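Local coordinates for thiaminase-I (Naegleria gruberi, PDB 4HCW), which belongs to the thiaminase I-like family and has a two-lobed build of mixed sheet and helices, like that of periplasmic binding proteins, at residues Y247-V260 against Q321-V335. Numbering follows the deposited sequence.
Sequences YNVQLIGTSDKPYV and QLSQQFDAKESEVRV
Gln325 OE1 is held from both segments: Leu251 N donates a weak bond across the contact, and Lys329 NZ, from its own segment, donates at 3.2 Å, tilted somewhat from the carbonyl plane. The same Lys329 NZ also reaches Leu251 O at 2.7 Å, in the carbonyl plane and on a lone pair, so the ammonium ties the glutamine amide to the backbone of Leu251. With CG beside its own backbone N (chi1 -48°) and everything beyond extended, the Lys329 chain spans this distance from just past the end of helix 317-328. One turn before Gln325, Gln321 OE1 takes a nearly straight bond from Val249 N at 2.9 Å. Glutamine side chains of the helix thus meet N-H groups of Val249 and Leu251, while Asn248 and Gln250 form backbone bonds with strand 110-125.

Between these polar links and the next, Leu251 CD1 lies 3.5 Å from Phe326 CD1 and also touches Val333 CG2. Val260 CG2 continues the apolar layer against Val333 CG1, and Phe100 of helix 99-105 packs on both valines.

Farther on, backbone meets backbone. Arg334 N donates to Pro258 O at 2.7 Å and Arg334 O accepts from Val260 N, a single beta bridge pairing Tyr259 with Arg334. The Tyr259 ring lies with one face against Arg334 CB, a CH-pi contact 3.5 Å from the ring centroid. Bent at chi2 (-64°), the arginine lays its guanidinium against the Lys257 chain, whose CG sits over one face. Lys257 NZ makes long salt bridges to both Glu332 and Asp256. The carbonyls of Ser331 and Ser172 take N-H donors from NH1 and NH2 of this buried arginine, and their partial negative charge probably offsets the cost of burying its charge.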
ATOM      1  N   TYR A 247      19.023   2.554  10.485  1.00101.96           N
ATOM      2  CA  TYR A 247      18.184   3.496   9.757  1.00101.96           C
ATOM      3  C   TYR A 247      16.824   3.596  10.440  1.00101.96           C
ATOM      4  O   TYR A 247      16.304   2.601  10.948  1.00101.96           O
ATOM      5  CB  TYR A 247      18.003   3.050   8.306  1.00 77.73           C
ATOM      6  CG  TYR A 247      19.092   3.512   7.362  1.00 77.73           C
ATOM      7  CD1 TYR A 247      20.374   2.981   7.432  1.00 77.73           C
ATOM      8  CD2 TYR A 247      18.831   4.465   6.386  1.00 77.73           C
ATOM      9  CE1 TYR A 247      21.369   3.397   6.565  1.00 77.73           C
ATOM     10  CE2 TYR A 247      19.820   4.886   5.513  1.00 77.73           C
ATOM     11  CZ  TYR A 247      21.085   4.350   5.607  1.00 77.73           C
ATOM     12  OH  TYR A 247      22.070   4.766   4.740  1.00 77.73           O
ATOM     13  N   ASN A 248      16.252   4.794  10.455  1.00 88.39           N
ATOM     14  CA  ASN A 248      14.941   4.999  11.060  1.00 88.39           C
ATOM     15  C   ASN A 248      13.825   5.141  10.030  1.00 88.39           C
ATOM     16  O   ASN A 248      14.018   5.721   8.962  1.00 88.39           O
ATOM     17  CB  ASN A 248      14.956   6.205  12.001  1.00128.46           C
ATOM     18  CG  ASN A 248      15.443   5.848  13.393  1.00128.46           C
ATOM     19  OD1 ASN A 248      14.646   5.573  14.290  1.00128.46           O
ATOM     20  ND2 ASN A 248      16.757   5.847  13.577  1.00128.46           N
ATOM     21  N   VAL A 249      12.658   4.601  10.363  1.00 74.67           N
ATOM     22  CA  VAL A 249      11.502   4.655   9.479  1.00 74.67           C
ATOM     23  C   VAL A 249      10.259   5.075  10.263  1.00 74.67           C
ATOM     24  O   VAL A 249       9.997   4.560  11.352  1.00 74.67           O
ATOM     25  CB  VAL A 249      11.273   3.298   8.769  1.00 92.06           C
ATOM     26  CG1 VAL A 249      11.259   2.154   9.775  1.00 92.06           C
ATOM     27  CG2 VAL A 249       9.993   3.322   7.956  1.00 92.06           C
ATOM     28  N   GLN A 250       9.504   6.024   9.717  1.00 78.74           N
ATOM     29  CA  GLN A 250       8.345   6.567  10.420  1.00 78.74           C
ATOM     30  C   GLN A 250       7.171   6.859   9.492  1.00 78.74           C
ATOM     31  O   GLN A 250       7.326   6.928   8.273  1.00 78.74           O
ATOM     32  CB  GLN A 250       8.728   7.845  11.168  1.00109.65           C
ATOM     33  CG  GLN A 250       9.256   8.950  10.265  1.00109.65           C
ATOM     34  CD  GLN A 250       9.378  10.281  10.980  1.00109.65           C
ATOM     35  OE1 GLN A 250      10.308  11.049  10.731  1.00109.65           O
ATOM     36  NE2 GLN A 250       8.430  10.567  11.866  1.00109.65           N
ATOM     37  N   LEU A 251       5.996   7.032  10.090  1.00 90.87           N
ATOM     38  CA  LEU A 251       4.809   7.453   9.361  1.00 90.87           C
ATOM     39  C   LEU A 251       4.789   8.965   9.218  1.00 90.87           C
ATOM     40  O   LEU A 251       4.635   9.687  10.203  1.00 90.87           O
ATOM     41  CB  LEU A 251       3.543   7.015  10.095  1.00 59.56           C
ATOM     42  CG  LEU A 251       2.937   5.659   9.748  1.00 59.56           C
ATOM     43  CD1 LEU A 251       1.695   5.425  10.590  1.00 59.56           C
ATOM     44  CD2 LEU A 251       2.604   5.596   8.266  1.00 59.56           C
ATOM     45  N   ILE A 252       4.945   9.445   7.991  1.00 96.07           N
ATOM     46  CA  ILE A 252       4.853  10.873   7.729  1.00 96.07           C
ATOM     47  C   ILE A 252       3.785  11.171   6.687  1.00 96.07           C
ATOM     48  O   ILE A 252       3.777  10.591   5.601  1.00 96.07           O
ATOM     49  CB  ILE A 252       6.194  11.461   7.257  1.00 96.37           C
ATOM     50  CG1 ILE A 252       6.819  10.563   6.190  1.00 96.37           C
ATOM     51  CG2 ILE A 252       7.143  11.625   8.432  1.00 96.37           C
ATOM     52  CD1 ILE A 252       7.597  11.321   5.148  1.00 96.37           C
ATOM     53  N   GLY A 253       2.872  12.071   7.031  1.00 88.12           N
ATOM     54  CA  GLY A 253       1.894  12.541   6.073  1.00 88.12           C
ATOM     55  C   GLY A 253       2.551  13.561   5.170  1.00 88.12           C
ATOM     56  O   GLY A 253       3.500  14.231   5.575  1.00 88.12           O
ATOM     57  N   THR A 254       2.060  13.674   3.942  1.00 86.76           N
ATOM     58  CA  THR A 254       2.552  14.696   3.029  1.00 86.76           C
ATOM     59  C   THR A 254       2.199  16.067   3.598  1.00 86.76           C
ATOM     60  O   THR A 254       2.887  17.059   3.350  1.00 86.76           O
ATOM     61  CB  THR A 254       1.973  14.519   1.612  1.00 92.74           C
ATOM     62  OG1 THR A 254       2.338  15.640   0.798  1.00 92.74           O
ATOM     63  CG2 THR A 254       0.465  14.409   1.664  1.00 92.74           C
ATOM     64  N   SER A 255       1.123  16.099   4.379  1.00110.17           N
ATOM     65  CA  SER A 255       0.730  17.274   5.142  1.00110.17           C
ATOM     66  C   SER A 255      -0.202  16.839   6.261  1.00110.17           C
ATOM     67  O   SER A 255      -1.236  16.219   6.007  1.00110.17           O
ATOM     68  CB  SER A 255       0.027  18.295   4.250  1.00149.20           C
ATOM     69  OG  SER A 255      -1.177  17.765   3.721  1.00149.20           O
ATOM     70  N   ASP A 256       0.178  17.155   7.496  1.00 99.64           N
ATOM     71  CA  ASP A 256      -0.628  16.839   8.672  1.00 99.64           C
ATOM     72  C   ASP A 256      -0.884  15.339   8.825  1.00 99.64           C
ATOM     73  O   ASP A 256      -0.069  14.615   9.399  1.00 99.64           O
ATOM     74  CB  ASP A 256      -1.950  17.616   8.645  1.00135.94           C
ATOM     75  CG  ASP A 256      -2.752  17.452   9.920  1.00135.94           C
ATOM     76  OD1 ASP A 256      -2.141  17.216  10.984  1.00135.94           O
ATOM     77  OD2 ASP A 256      -3.995  17.562   9.858  1.00135.94           O
ATOM     78  N   LYS A 257      -2.017  14.877   8.305  1.00101.90           N
ATOM     79  CA  LYS A 257      -2.434  13.487   8.474  1.00101.90           C
ATOM     80  C   LYS A 257      -1.632  12.509   7.617  1.00101.90           C
ATOM     81  O   LYS A 257      -1.395  12.759   6.436  1.00101.90           O
ATOM     82  CB  LYS A 257      -3.929  13.338   8.178  1.00 99.51           C
ATOM     83  CG  LYS A 257      -4.806  13.215   9.416  1.00 99.51           C
ATOM     84  CD  LYS A 257      -4.630  14.398  10.353  1.00 99.51           C
ATOM     85  CE  LYS A 257      -5.515  14.260  11.583  1.00 99.51           C
ATOM     86  NZ  LYS A 257      -5.328  15.392  12.533  1.00 99.51           N
ATOM     87  N   PRO A 258      -1.209  11.387   8.224  1.00 92.02           N
ATOM     88  CA  PRO A 258      -0.509  10.310   7.517  1.00 92.02           C
ATOM     89  C   PRO A 258      -1.476   9.404   6.756  1.00 92.02           C
ATOM     90  O   PRO A 258      -2.533   9.049   7.275  1.00 92.02           O
ATOM     91  CB  PRO A 258       0.160   9.533   8.652  1.00 93.26           C
ATOM     92  CG  PRO A 258      -0.734   9.748   9.820  1.00 93.26           C
ATOM     93  CD  PRO A 258      -1.275  11.143   9.675  1.00 93.26           C
ATOM     94  N   TYR A 259      -1.107   9.040   5.532  1.00 80.95           N
ATOM     95  CA  TYR A 259      -1.938   8.173   4.704  1.00 80.95           C
ATOM     96  C   TYR A 259      -1.275   6.820   4.468  1.00 80.95           C
ATOM     97  O   TYR A 259      -0.067   6.741   4.252  1.00 80.95           O
ATOM     98  CB  TYR A 259      -2.242   8.842   3.362  1.00 75.40           C
ATOM     99  CG  TYR A 259      -3.404   9.810   3.403  1.00 75.40           C
ATOM    100  CD1 TYR A 259      -3.274  11.059   3.993  1.00 75.40           C
ATOM    101  CD2 TYR A 259      -4.630   9.474   2.843  1.00 75.40           C
ATOM    102  CE1 TYR A 259      -4.334  11.946   4.031  1.00 75.40           C
ATOM    103  CE2 TYR A 259      -5.695  10.354   2.874  1.00 75.40           C
ATOM    104  CZ  TYR A 259      -5.542  11.588   3.469  1.00 75.40           C
ATOM    105  OH  TYR A 259      -6.602  12.466   3.503  1.00 75.40           O
ATOM    106  N   VAL A 260      -2.073   5.757   4.516  1.00 64.51           N
ATOM    107  CA  VAL A 260      -1.581   4.417   4.216  1.00 64.51           C
ATOM    108  C   VAL A 260      -2.455   3.729   3.175  1.00 64.51           C
ATOM    109  O   VAL A 260      -3.611   4.104   2.969  1.00 64.51           O
ATOM    110  CB  VAL A 260      -1.523   3.520   5.473  1.00 65.64           C
ATOM    111  CG1 VAL A 260      -0.710   4.185   6.576  1.00 65.64           C
ATOM    112  CG2 VAL A 260      -2.927   3.183   5.955  1.00 65.64           C
ATOM    113  N   GLN A 321       9.613  -0.722  14.652  1.00117.46           N
ATOM    114  CA  GLN A 321       9.324   0.707  14.617  1.00117.46           C
ATOM    115  C   GLN A 321       7.948   0.987  14.022  1.00117.46           C
ATOM    116  O   GLN A 321       7.226   1.866  14.492  1.00117.46           O
ATOM    117  CB  GLN A 321      10.396   1.454  13.819  1.00 84.29           C
ATOM    118  CG  GLN A 321      11.795   1.339  14.395  1.00 84.29           C
ATOM    119  CD  GLN A 321      12.814   2.140  13.609  1.00 84.29           C
ATOM    120  OE1 GLN A 321      12.461   2.903  12.710  1.00 84.29           O
ATOM    121  NE2 GLN A 321      14.088   1.968  13.943  1.00 84.29           N
ATOM    122  N   LEU A 322       7.591   0.232  12.987  1.00 75.65           N
ATOM    123  CA  LEU A 322       6.311   0.420  12.315  1.00 75.65           C
ATOM    124  C   LEU A 322       5.148  -0.023  13.194  1.00 75.65           C
ATOM    125  O   LEU A 322       4.051   0.527  13.108  1.00 75.65           O
ATOM    126  CB  LEU A 322       6.290  -0.329  10.981  1.00 78.24           C
ATOM    127  CG  LEU A 322       7.353   0.122   9.976  1.00 78.24           C
ATOM    128  CD1 LEU A 322       7.202  -0.617   8.659  1.00 78.24           C
ATOM    129  CD2 LEU A 322       7.284   1.625   9.762  1.00 78.24           C
ATOM    130  N   SER A 323       5.395  -1.020  14.039  1.00 83.08           N
ATOM    131  CA  SER A 323       4.385  -1.493  14.978  1.00 83.08           C
ATOM    132  C   SER A 323       4.084  -0.413  16.011  1.00 83.08           C
ATOM    133  O   SER A 323       2.926  -0.165  16.350  1.00 83.08           O
ATOM    134  CB  SER A 323       4.852  -2.772  15.672  1.00 75.17           C
ATOM    135  OG  SER A 323       3.862  -3.261  16.559  1.00 75.17           O
ATOM    136  N   GLN A 324       5.139   0.226  16.506  1.00107.98           N
ATOM    137  CA  GLN A 324       5.000   1.328  17.447  1.00107.98           C
ATOM    138  C   GLN A 324       4.343   2.518  16.757  1.00107.98           C
ATOM    139  O   GLN A 324       3.555   3.246  17.361  1.00107.98           O
ATOM    140  CB  GLN A 324       6.370   1.722  18.009  1.00130.31           C
ATOM    141  CG  GLN A 324       6.354   2.900  18.976  1.00130.31           C
ATOM    142  CD  GLN A 324       6.545   4.236  18.281  1.00130.31           C
ATOM    143  OE1 GLN A 324       6.930   4.292  17.113  1.00130.31           O
ATOM    144  NE2 GLN A 324       6.275   5.320  19.000  1.00130.31           N
ATOM    145  N   GLN A 325       4.673   2.700  15.483  1.00 94.12           N
ATOM    146  CA  GLN A 325       4.164   3.818  14.701  1.00 94.12           C
ATOM    147  C   GLN A 325       2.662   3.693  14.468  1.00 94.12           C
ATOM    148  O   GLN A 325       1.913   4.652  14.652  1.00 94.12           O
ATOM    149  CB  GLN A 325       4.891   3.892  13.359  1.00106.48           C
ATOM    150  CG  GLN A 325       5.047   5.297  12.812  1.00106.48           C
ATOM    151  CD  GLN A 325       6.210   6.039  13.440  1.00106.48           C
ATOM    152  OE1 GLN A 325       6.316   7.261  13.324  1.00106.48           O
ATOM    153  NE2 GLN A 325       7.096   5.304  14.101  1.00106.48           N
ATOM    154  N   PHE A 326       2.228   2.502  14.063  1.00 81.50           N
ATOM    155  CA  PHE A 326       0.821   2.255  13.765  1.00 81.50           C
ATOM    156  C   PHE A 326      -0.058   2.335  15.010  1.00 81.50           C
ATOM    157  O   PHE A 326      -1.245   2.642  14.920  1.00 81.50           O
ATOM    158  CB  PHE A 326       0.646   0.895  13.083  1.00 78.57           C
ATOM    159  CG  PHE A 326       1.147   0.856  11.666  1.00 78.57           C
ATOM    160  CD1 PHE A 326       1.056   1.973  10.855  1.00 78.57           C
ATOM    161  CD2 PHE A 326       1.708  -0.299  11.147  1.00 78.57           C
ATOM    162  CE1 PHE A 326       1.516   1.941   9.551  1.00 78.57           C
ATOM    163  CE2 PHE A 326       2.171  -0.338   9.843  1.00 78.57           C
ATOM    164  CZ  PHE A 326       2.075   0.785   9.045  1.00 78.57           C
ATOM    165  N   ASP A 327       0.531   2.057  16.169  1.00110.96           N
ATOM    166  CA  ASP A 327      -0.208   2.082  17.427  1.00110.96           C
ATOM    167  C   ASP A 327      -0.321   3.493  17.995  1.00110.96           C
ATOM    168  O   ASP A 327      -1.356   3.869  18.545  1.00110.96           O
ATOM    169  CB  ASP A 327       0.445   1.155  18.455  1.00120.36           C
ATOM    170  CG  ASP A 327       0.263  -0.311  18.116  1.00120.36           C
ATOM    171  OD1 ASP A 327      -0.795  -0.664  17.555  1.00120.36           O
ATOM    172  OD2 ASP A 327       1.176  -1.110  18.412  1.00120.36           O
ATOM    173  N   ALA A 328       0.749   4.269  17.858  1.00 90.83           N
ATOM    174  CA  ALA A 328       0.783   5.629  18.382  1.00 90.83           C
ATOM    175  C   ALA A 328      -0.130   6.559  17.591  1.00 90.83           C
ATOM    176  O   ALA A 328      -0.790   7.429  18.158  1.00 90.83           O
ATOM    177  CB  ALA A 328       2.210   6.162  18.382  1.00 68.45           C
ATOM    178  N   LYS A 329      -0.165   6.365  16.277  1.00 85.07           N
ATOM    179  CA  LYS A 329      -0.948   7.222  15.396  1.00 85.07           C
ATOM    180  C   LYS A 329      -2.155   6.478  14.837  1.00 85.07           C
ATOM    181  O   LYS A 329      -2.585   6.738  13.714  1.00 85.07           O
ATOM    182  CB  LYS A 329      -0.074   7.733  14.251  1.00 62.69           C
ATOM    183  CG  LYS A 329       1.266   8.285  14.712  1.00 62.69           C
ATOM    184  CD  LYS A 329       2.128   8.729  13.542  1.00 62.69           C
ATOM    185  CE  LYS A 329       3.477   9.241  14.023  1.00 62.69           C
ATOM    186  NZ  LYS A 329       4.334   9.722  12.903  1.00 62.69           N
ATOM    187  N   GLU A 330      -2.701   5.563  15.631  1.00103.74           N
ATOM    188  CA  GLU A 330      -3.805   4.710  15.196  1.00103.74           C
ATOM    189  C   GLU A 330      -5.053   5.504  14.804  1.00103.74           C
ATOM    190  O   GLU A 330      -5.854   5.052  13.985  1.00103.74           O
ATOM    191  CB  GLU A 330      -4.145   3.686  16.285  1.00 86.17           C
ATOM    192  CG  GLU A 330      -5.152   2.626  15.862  1.00 86.17           C
ATOM    193  CD  GLU A 330      -5.418   1.605  16.951  1.00 86.17           C
ATOM    194  OE1 GLU A 330      -4.712   1.630  17.981  1.00 86.17           O
ATOM    195  OE2 GLU A 330      -6.335   0.774  16.777  1.00 86.17           O
ATOM    196  N   SER A 331      -5.210   6.689  15.383  1.00113.40           N
ATOM    197  CA  SER A 331      -6.384   7.513  15.120  1.00113.40           C
ATOM    198  C   SER A 331      -6.126   8.569  14.047  1.00113.40           C
ATOM    199  O   SER A 331      -7.065   9.117  13.469  1.00113.40           O
ATOM    200  CB  SER A 331      -6.860   8.189  16.408  1.00102.40           C
ATOM    201  OG  SER A 331      -5.855   9.033  16.941  1.00102.40           O
ATOM    202  N   GLU A 332      -4.854   8.848  13.782  1.00117.36           N
ATOM    203  CA  GLU A 332      -4.489   9.919  12.860  1.00117.36           C
ATOM    204  C   GLU A 332      -4.294   9.424  11.428  1.00117.36           C
ATOM    205  O   GLU A 332      -4.253  10.220  10.491  1.00117.36           O
ATOM    206  CB  GLU A 332      -3.224  10.633  13.349  1.00144.59           C
ATOM    207  CG  GLU A 332      -3.245  11.028  14.826  1.00144.59           C
ATOM    208  CD  GLU A 332      -4.066  12.277  15.107  1.00144.59           C
ATOM    209  OE1 GLU A 332      -3.555  13.175  15.809  1.00144.59           O
ATOM    210  OE2 GLU A 332      -5.223  12.363  14.644  1.00144.59           O
ATOM    211  N   VAL A 333      -4.179   8.110  11.263  1.00 91.33           N
ATOM    212  CA  VAL A 333      -3.951   7.524   9.946  1.00 91.33           C
ATOM    213  C   VAL A 333      -5.190   7.607   9.053  1.00 91.33           C
ATOM    214  O   VAL A 333      -6.297   7.267   9.474  1.00 91.33           O
ATOM    215  CB  VAL A 333      -3.477   6.060  10.057  1.00 78.32           C
ATOM    216  CG1 VAL A 333      -3.506   5.383   8.702  1.00 78.32           C
ATOM    217  CG2 VAL A 333      -2.079   6.000  10.651  1.00 78.32           C
ATOM    218  N   ARG A 334      -4.991   8.066   7.821  1.00 75.87           N
ATOM    219  CA  ARG A 334      -6.077   8.199   6.855  1.00 75.87           C
ATOM    220  C   ARG A 334      -5.905   7.238   5.682  1.00 75.87           C
ATOM    221  O   ARG A 334      -4.792   6.810   5.375  1.00 75.87           O
ATOM    222  CB  ARG A 334      -6.150   9.636   6.335  1.00105.19           C
ATOM    223  CG  ARG A 334      -6.495  10.666   7.395  1.00105.19           C
ATOM    224  CD  ARG A 334      -7.888  10.429   7.944  1.00105.19           C
ATOM    225  NE  ARG A 334      -8.274  11.442   8.921  1.00105.19           N
ATOM    226  CZ  ARG A 334      -8.086  11.326  10.231  1.00105.19           C
ATOM    227  NH1 ARG A 334      -7.515  10.236  10.726  1.00105.19           N
ATOM    228  NH2 ARG A 334      -8.469  12.298  11.048  1.00105.19           N
ATOM    229  N   VAL A 335      -7.013   6.899   5.031  1.00 70.04           N
ATOM    230  CA  VAL A 335      -6.984   6.020   3.865  1.00 70.04           C
ATOM    231  C   VAL A 335      -7.810   6.608   2.725  1.00 70.04           C
ATOM    232  O   VAL A 335      -9.024   6.768   2.846  1.00 70.04           O
ATOM    233  CB  VAL A 335      -7.523   4.614   4.197  1.00 78.62           C
ATOM    234  CG1 VAL A 335      -7.595   3.763   2.936  1.00 78.62           C
ATOM    235  CG2 VAL A 335      -6.655   3.941   5.249  1.00 78.62           C
TER